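Local coordinates for putative beta-lactamase-inhibitor-like PepSY-like domain-containing protein (Bacteroides vulgatus ATCC 8482, PDB 3ELG), which is of unknown function but has a BLIP-like fold, and is probably a periplasmic, PepSY-like protein, at residues 24-28 with 49-55. Sequence-based numbering, arbitrary orientation. Where two conformers were deposited one is given.
Sequences HFSQT and LADGIEL
T28 and A50 are the nearest backbone neighbours, their CA atoms 6.2 Å apart, where two type I turns face each other: F25 to T28, just beyond helix 15-24, and L49 to G52, in the hairpin that links strand 43-49 to strand 54-57. The contact thus joins the helix-to-strand connection to a hairpin of the antiparallel sheet in this BLIP-like fold. F25 carries the apolar side. Its CG stands anti to the carbonyl carbon, which directs the ring toward three side chains of the hairpin. The CD1 methyl of L49 sits by CB and CG of F25, the two side chains crossing at about a right angle. Farther along, F25 CD1 touches I53 CD1 at 3.8 Å, and CE2 and CZ approach the CD2 methyl of L55; the CD1 methyls of L49, I53 and L55 all meet the ring obliquely. M20 of the helix and I66 of strand 63-67 also touch F25, consistent with its burial.

At the more open margin, the side chains of Q27 and D51 cross at about a right angle, amide and carboxylate tilted against each other; Q27 NE2 is 3.8 Å from D51 OD2, so the two groups adjoin without a bonded geometry. T28 uses both branches. Its OG1, anti to the backbone N (chi1 -172°), reaches the hairpin turn. There it accepts a weak bond from D51 N, 3.2 Å long and bent to 135°. D51 in turn braces its own loop through an Asx turn: I53 N gives OD1 a nearly straight bond, arriving 37° out of the carboxylate plane. The other branch, T28 CG2, packs tightly against L49, with CG2 only 3.5 Å from L49 CD1.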
# COMPACT_ATOMS: atom_id res chain seq x y z
N HIS A 24 7.41 9.86 2.27
CA HIS A 24 7.93 8.56 1.91
C HIS A 24 8.21 8.33 0.43
O HIS A 24 8.91 7.35 0.09
CB HIS A 24 7.03 7.48 2.43
CG HIS A 24 6.98 7.40 3.91
ND1 HIS A 24 8.06 6.99 4.66
CD2 HIS A 24 6.02 7.76 4.79
CE1 HIS A 24 7.75 7.09 5.94
NE2 HIS A 24 6.51 7.53 6.04
N PHE A 25 7.66 9.21 -0.40
CA PHE A 25 7.75 9.16 -1.87
C PHE A 25 8.12 10.51 -2.47
O PHE A 25 7.58 10.97 -3.49
CB PHE A 25 6.43 8.57 -2.47
CG PHE A 25 6.16 7.17 -2.00
CD1 PHE A 25 6.81 6.10 -2.58
CD2 PHE A 25 5.35 6.93 -0.92
CE1 PHE A 25 6.63 4.85 -2.13
CE2 PHE A 25 5.16 5.65 -0.42
CZ PHE A 25 5.78 4.59 -1.04
N SER A 26 9.09 11.17 -1.83
CA SER A 26 9.49 12.50 -2.25
C SER A 26 10.25 12.47 -3.57
O SER A 26 10.51 13.50 -4.16
CB SER A 26 10.37 13.18 -1.20
OG SER A 26 11.52 12.38 -0.94
N GLN A 27 10.65 11.28 -3.99
CA GLN A 27 11.31 11.12 -5.30
C GLN A 27 10.34 11.29 -6.47
O GLN A 27 10.74 11.45 -7.60
CB GLN A 27 12.00 9.76 -5.42
CG GLN A 27 11.06 8.61 -5.77
CD GLN A 27 10.40 7.98 -4.55
OE1 GLN A 27 10.43 8.55 -3.45
NE2 GLN A 27 9.82 6.79 -4.74
N THR A 28 9.05 11.30 -6.17
CA THR A 28 8.07 11.47 -7.23
C THR A 28 6.91 12.39 -6.78
O THR A 28 7.02 13.12 -5.79
CB THR A 28 7.62 10.05 -7.78
OG1 THR A 28 6.80 10.20 -8.96
CG2 THR A 28 6.92 9.20 -6.69
N LEU A 49 1.29 7.55 -8.75
CA LEU A 49 2.42 8.48 -8.76
C LEU A 49 3.03 8.52 -10.17
O LEU A 49 2.85 7.58 -10.94
CB LEU A 49 3.45 8.06 -7.74
CG LEU A 49 2.92 7.94 -6.32
CD1 LEU A 49 4.14 7.58 -5.34
CD2 LEU A 49 2.15 9.18 -5.83
N ALA A 50 3.73 9.60 -10.47
CA ALA A 50 4.21 9.84 -11.83
C ALA A 50 5.20 8.77 -12.28
O ALA A 50 5.33 8.48 -13.47
CB ALA A 50 4.84 11.28 -11.97
N ASP A 51 5.89 8.18 -11.32
CA ASP A 51 6.83 7.09 -11.56
C ASP A 51 6.22 5.70 -11.65
O ASP A 51 6.91 4.69 -11.85
CB ASP A 51 7.99 7.12 -10.55
CG ASP A 51 7.61 6.66 -9.16
OD1 ASP A 51 6.42 6.39 -8.91
OD2 ASP A 51 8.53 6.61 -8.30
N GLY A 52 4.90 5.65 -11.52
CA GLY A 52 4.16 4.40 -11.70
C GLY A 52 3.73 3.72 -10.40
O GLY A 52 2.92 2.81 -10.39
N ILE A 53 4.32 4.15 -9.28
CA ILE A 53 3.89 3.61 -7.99
C ILE A 53 2.40 3.85 -7.76
O ILE A 53 1.88 4.90 -8.13
CB ILE A 53 4.75 4.17 -6.82
CG1 ILE A 53 6.21 3.66 -6.94
CG2 ILE A 53 4.16 3.84 -5.44
CD1 ILE A 53 7.13 4.32 -5.93
N GLU A 54 1.72 2.89 -7.10
CA GLU A 54 0.28 3.02 -6.84
C GLU A 54 0.07 2.82 -5.36
O GLU A 54 0.59 1.87 -4.75
CB GLU A 54 -0.50 1.95 -7.65
CG GLU A 54 -0.31 2.12 -9.12
CD GLU A 54 -1.01 1.05 -9.93
OE1 GLU A 54 -1.79 0.28 -9.35
OE2 GLU A 54 -0.76 0.97 -11.15
N LEU A 55 -0.67 3.75 -4.79
CA LEU A 55 -1.02 3.75 -3.36
C LEU A 55 -2.52 3.79 -3.23
O LEU A 55 -3.20 4.40 -4.03
CB LEU A 55 -0.41 4.99 -2.71
CG LEU A 55 1.07 5.23 -2.95
CD1 LEU A 55 1.53 6.57 -2.34
CD2 LEU A 55 1.94 4.05 -2.40